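Local coordinates for protein enterochelin esterase (Salmonella enterica subsp. enterica serovar Typhimurium, PDB 3MGA) that probably hydrolyses the ester bonds of ferric enterobactin, the iron-loaded siderophore also called enterochelin, at residues A[288-293]-A[313-318]. Sequence-based numbering, arbitrary orientation.
Sequences QSFGGL and SGSFWW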
ATOM      1  N   GLN A 288      -0.699  -0.026  -6.718  1.00 33.87           N
ATOM      2  CA  GLN A 288      -0.212  -0.982  -5.743  1.00 34.67           C
ATOM      3  C   GLN A 288      -0.928  -2.316  -5.885  1.00 36.42           C
ATOM      4  O   GLN A 288      -2.123  -2.358  -6.168  1.00 37.04           O
ATOM      5  CB  GLN A 288      -0.434  -0.460  -4.323  1.00 34.37           C
ATOM      6  CG  GLN A 288       0.009   0.970  -4.099  1.00 35.32           C
ATOM      7  CD  GLN A 288      -0.956   1.982  -4.671  1.00 34.11           C
ATOM      8  OE1 GLN A 288      -2.169   1.801  -4.602  1.00 35.39           O
ATOM      9  NE2 GLN A 288      -0.424   3.075  -5.204  1.00 36.47           N
ATOM     10  N   SER A 289      -0.189  -3.402  -5.665  1.00 38.55           N
ATOM     11  CA  SER A 289      -0.739  -4.757  -5.725  1.00 39.86           C
ATOM     12  C   SER A 289      -1.251  -4.978  -7.159  1.00 39.59           C
ATOM     13  O   SER A 289      -0.453  -4.829  -8.092  1.00 40.70           O
ATOM     14  CB  SER A 289      -1.802  -4.923  -4.638  1.00 39.55           C
ATOM     15  OG  SER A 289      -2.105  -6.284  -4.424  1.00 46.97           O
ATOM     16  N   PHE A 290      -2.530  -5.307  -7.383  1.00 38.31           N
ATOM     17  CA  PHE A 290      -2.982  -5.455  -8.783  1.00 38.30           C
ATOM     18  C   PHE A 290      -2.794  -4.144  -9.538  1.00 36.70           C
ATOM     19  O   PHE A 290      -2.703  -4.144 -10.767  1.00 37.18           O
ATOM     20  CB  PHE A 290      -4.441  -5.907  -8.953  1.00 37.38           C
ATOM     21  CG  PHE A 290      -4.682  -7.372  -8.723  1.00 39.28           C
ATOM     22  CD1 PHE A 290      -3.810  -8.328  -9.219  1.00 41.92           C
ATOM     23  CD2 PHE A 290      -5.875  -7.799  -8.147  1.00 40.21           C
ATOM     24  CE1 PHE A 290      -4.071  -9.686  -9.050  1.00 44.65           C
ATOM     25  CE2 PHE A 290      -6.142  -9.147  -7.980  1.00 42.91           C
ATOM     26  CZ  PHE A 290      -5.237 -10.093  -8.429  1.00 44.32           C
ATOM     27  N   GLY A 291      -2.765  -3.033  -8.803  1.00 35.04           N
ATOM     28  CA  GLY A 291      -2.554  -1.717  -9.400  1.00 34.36           C
ATOM     29  C   GLY A 291      -1.156  -1.588  -9.979  1.00 35.27           C
ATOM     30  O   GLY A 291      -0.948  -0.884 -10.973  1.00 35.35           O
ATOM     31  N   GLY A 292      -0.194  -2.262  -9.347  1.00 35.79           N
ATOM     32  CA  GLY A 292       1.204  -2.227  -9.793  1.00 36.96           C
ATOM     33  C   GLY A 292       1.370  -3.044 -11.056  1.00 37.61           C
ATOM     34  O   GLY A 292       2.080  -2.647 -11.988  1.00 37.90           O
ATOM     35  N   LEU A 293       0.704  -4.189 -11.072  1.00 36.84           N
ATOM     36  CA  LEU A 293       0.713  -5.079 -12.213  1.00 39.19           C
ATOM     37  C   LEU A 293       0.078  -4.375 -13.400  1.00 38.96           C
ATOM     38  O   LEU A 293       0.608  -4.395 -14.514  1.00 41.22           O
ATOM     39  CB  LEU A 293      -0.077  -6.360 -11.878  1.00 40.19           C
ATOM     40  CG  LEU A 293      -0.388  -7.377 -12.979  1.00 40.57           C
ATOM     41  CD1 LEU A 293       0.866  -7.959 -13.613  1.00 38.76           C
ATOM     42  CD2 LEU A 293      -1.263  -8.491 -12.397  1.00 44.50           C
ATOM     43  N   SER A 313       4.588  -3.189  -4.625  1.00 39.17           N
ATOM     44  CA  SER A 313       4.096  -4.532  -4.277  1.00 39.92           C
ATOM     45  C   SER A 313       3.315  -5.160  -5.434  1.00 39.94           C
ATOM     46  O   SER A 313       2.274  -5.787  -5.234  1.00 38.56           O
ATOM     47  CB  SER A 313       3.236  -4.487  -3.014  1.00 39.36           C
ATOM     48  OG  SER A 313       3.995  -4.086  -1.900  1.00 40.71           O
ATOM     49  N   GLY A 314       3.833  -4.988  -6.643  1.00 40.92           N
ATOM     50  CA  GLY A 314       3.183  -5.511  -7.843  1.00 42.42           C
ATOM     51  C   GLY A 314       2.848  -6.986  -7.770  1.00 43.98           C
ATOM     52  O   GLY A 314       3.680  -7.808  -7.384  1.00 43.85           O
ATOM     53  N   SER A 315       1.612  -7.318  -8.135  1.00 45.73           N
ATOM     54  CA  SER A 315       1.146  -8.700  -8.116  1.00 47.65           C
ATOM     55  C   SER A 315       1.612  -9.427  -9.375  1.00 49.82           C
ATOM     56  O   SER A 315       0.802  -9.858 -10.191  1.00 50.42           O
ATOM     57  CB  SER A 315      -0.374  -8.734  -8.011  1.00 47.01           C
ATOM     58  OG  SER A 315      -0.801  -8.093  -6.821  1.00 49.10           O
ATOM     59  N   PHE A 316       2.929  -9.568  -9.515  1.00 51.64           N
ATOM     60  CA  PHE A 316       3.524 -10.226 -10.677  1.00 54.16           C
ATOM     61  C   PHE A 316       3.533 -11.744 -10.549  1.00 58.17           C
ATOM     62  O   PHE A 316       4.152 -12.441 -11.351  1.00 59.61           O
ATOM     63  CB  PHE A 316       4.912  -9.662 -10.967  1.00 53.36           C
ATOM     64  CG  PHE A 316       4.892  -8.201 -11.225  1.00 49.61           C
ATOM     65  CD1 PHE A 316       4.347  -7.710 -12.407  1.00 46.37           C
ATOM     66  CD2 PHE A 316       5.378  -7.300 -10.281  1.00 45.75           C
ATOM     67  CE1 PHE A 316       4.300  -6.355 -12.651  1.00 42.49           C
ATOM     68  CE2 PHE A 316       5.328  -5.938 -10.517  1.00 42.37           C
ATOM     69  CZ  PHE A 316       4.791  -5.465 -11.701  1.00 43.67           C
ATOM     70  N   TRP A 317       2.848 -12.237  -9.521  1.00 60.87           N
ATOM     71  CA  TRP A 317       2.651 -13.666  -9.309  1.00 64.39           C
ATOM     72  C   TRP A 317       1.346 -14.062 -10.005  1.00 65.64           C
ATOM     73  O   TRP A 317       1.069 -15.243 -10.182  1.00 69.21           O
ATOM     74  CB  TRP A 317       2.598 -14.011  -7.814  1.00 64.66           C
ATOM     75  CG  TRP A 317       1.717 -13.098  -6.995  1.00 64.76           C
ATOM     76  CD1 TRP A 317       2.133 -12.089  -6.176  1.00 63.39           C
ATOM     77  CD2 TRP A 317       0.285 -13.084  -6.949  1.00 66.55           C
ATOM     78  NE1 TRP A 317       1.056 -11.465  -5.606  1.00 61.87           N
ATOM     79  CE2 TRP A 317      -0.092 -12.050  -6.068  1.00 64.20           C
ATOM     80  CE3 TRP A 317      -0.718 -13.847  -7.562  1.00 69.37           C
ATOM     81  CZ2 TRP A 317      -1.426 -11.764  -5.777  1.00 63.53           C
ATOM     82  CZ3 TRP A 317      -2.047 -13.559  -7.271  1.00 67.99           C
ATOM     83  CH2 TRP A 317      -2.385 -12.530  -6.386  1.00 65.38           C
ATOM     84  N   TRP A 318       0.547 -13.064 -10.394  1.00 65.81           N
ATOM     85  CA  TRP A 318      -0.730 -13.288 -11.081  1.00 66.75           C
ATOM     86  C   TRP A 318      -0.461 -14.085 -12.352  1.00 69.16           C
ATOM     87  O   TRP A 318       0.596 -13.915 -12.966  1.00 69.73           O
ATOM     88  CB  TRP A 318      -1.386 -11.939 -11.417  1.00 65.04           C
ATOM     89  CG  TRP A 318      -2.760 -12.024 -12.069  1.00 66.48           C
ATOM     90  CD1 TRP A 318      -3.955 -12.221 -11.436  1.00 67.08           C
ATOM     91  CD2 TRP A 318      -3.069 -11.879 -13.465  1.00 67.04           C
ATOM     92  NE1 TRP A 318      -4.982 -12.232 -12.350  1.00 67.41           N
ATOM     93  CE2 TRP A 318      -4.468 -12.022 -13.601  1.00 66.01           C
ATOM     94  CE3 TRP A 318      -2.300 -11.653 -14.613  1.00 68.41           C
ATOM     95  CZ2 TRP A 318      -5.113 -11.942 -14.836  1.00 66.71           C
ATOM     96  CZ3 TRP A 318      -2.942 -11.576 -15.841  1.00 68.81           C
ATOM     97  CH2 TRP A 318      -4.336 -11.718 -15.940  1.00 69.37           C
TER
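Three backbone N-H groups converge on the carbonyl oxygen of Ser289: those of Gly292 and Leu293 in the first turn of helix 290-301, and that of Ser315 from across the contact. The last, Ser315 N to Ser289 O, is 3.2 Å long and bent to 154° at the hydrogen, with its donor well above the carbonyl plane. Nearby, Ser289 CA approaches Ser313 O at 3.2 Å in a C-H...O contact, and the Ser289 and Ser315 hydroxyls meet OG to OG at 3.3 Å. Ser315 OG stands beside its own backbone N, which brings it up to the Ser289-Phe290 peptide. Gly292 and Gly314 bring the two backbones together, their CA atoms 4.3 Å apart. Ser289 sits between strand 284-288 and helix 290-301 with phi 62° and psi -123°, the strained turn of an α/β-hydrolase nucleophile elbow (GxSxG), so it is probably the esterase nucleophile. A glycerol, probably from the crystallisation liquor, is hydrogen-bonded to its OG and to Phe290 N, and His383 touches its side chain, both consistent with an active-site pocket there. Residues 313-318 leave the neighbouring parallel strand, 308-312, and a type I turn from Ser315 to Trp318 presents aromatic side chains to the helix. The Phe290 ring is obliquely inclined to the six-membered ring of Trp317 and lies nearly perpendicular to the pyrrole of Trp318, where Phe290 CE1 comes 3.5 Å from Trp318 CD1. Ser315 CB packs over one face of the Trp317 indole, toward its rim. Leu293 extends its CG anti to the backbone N and divides its methyls: CD1 rests 3.7 Å from Phe316 CD1, whereas CD2 reaches Trp318 CB at 3.6 Å and also touches Ser315 O. Beyond them, helix 328-335 meets Leu293 and Trp318, and helix 354-367 packs on Phe316 and Trp317.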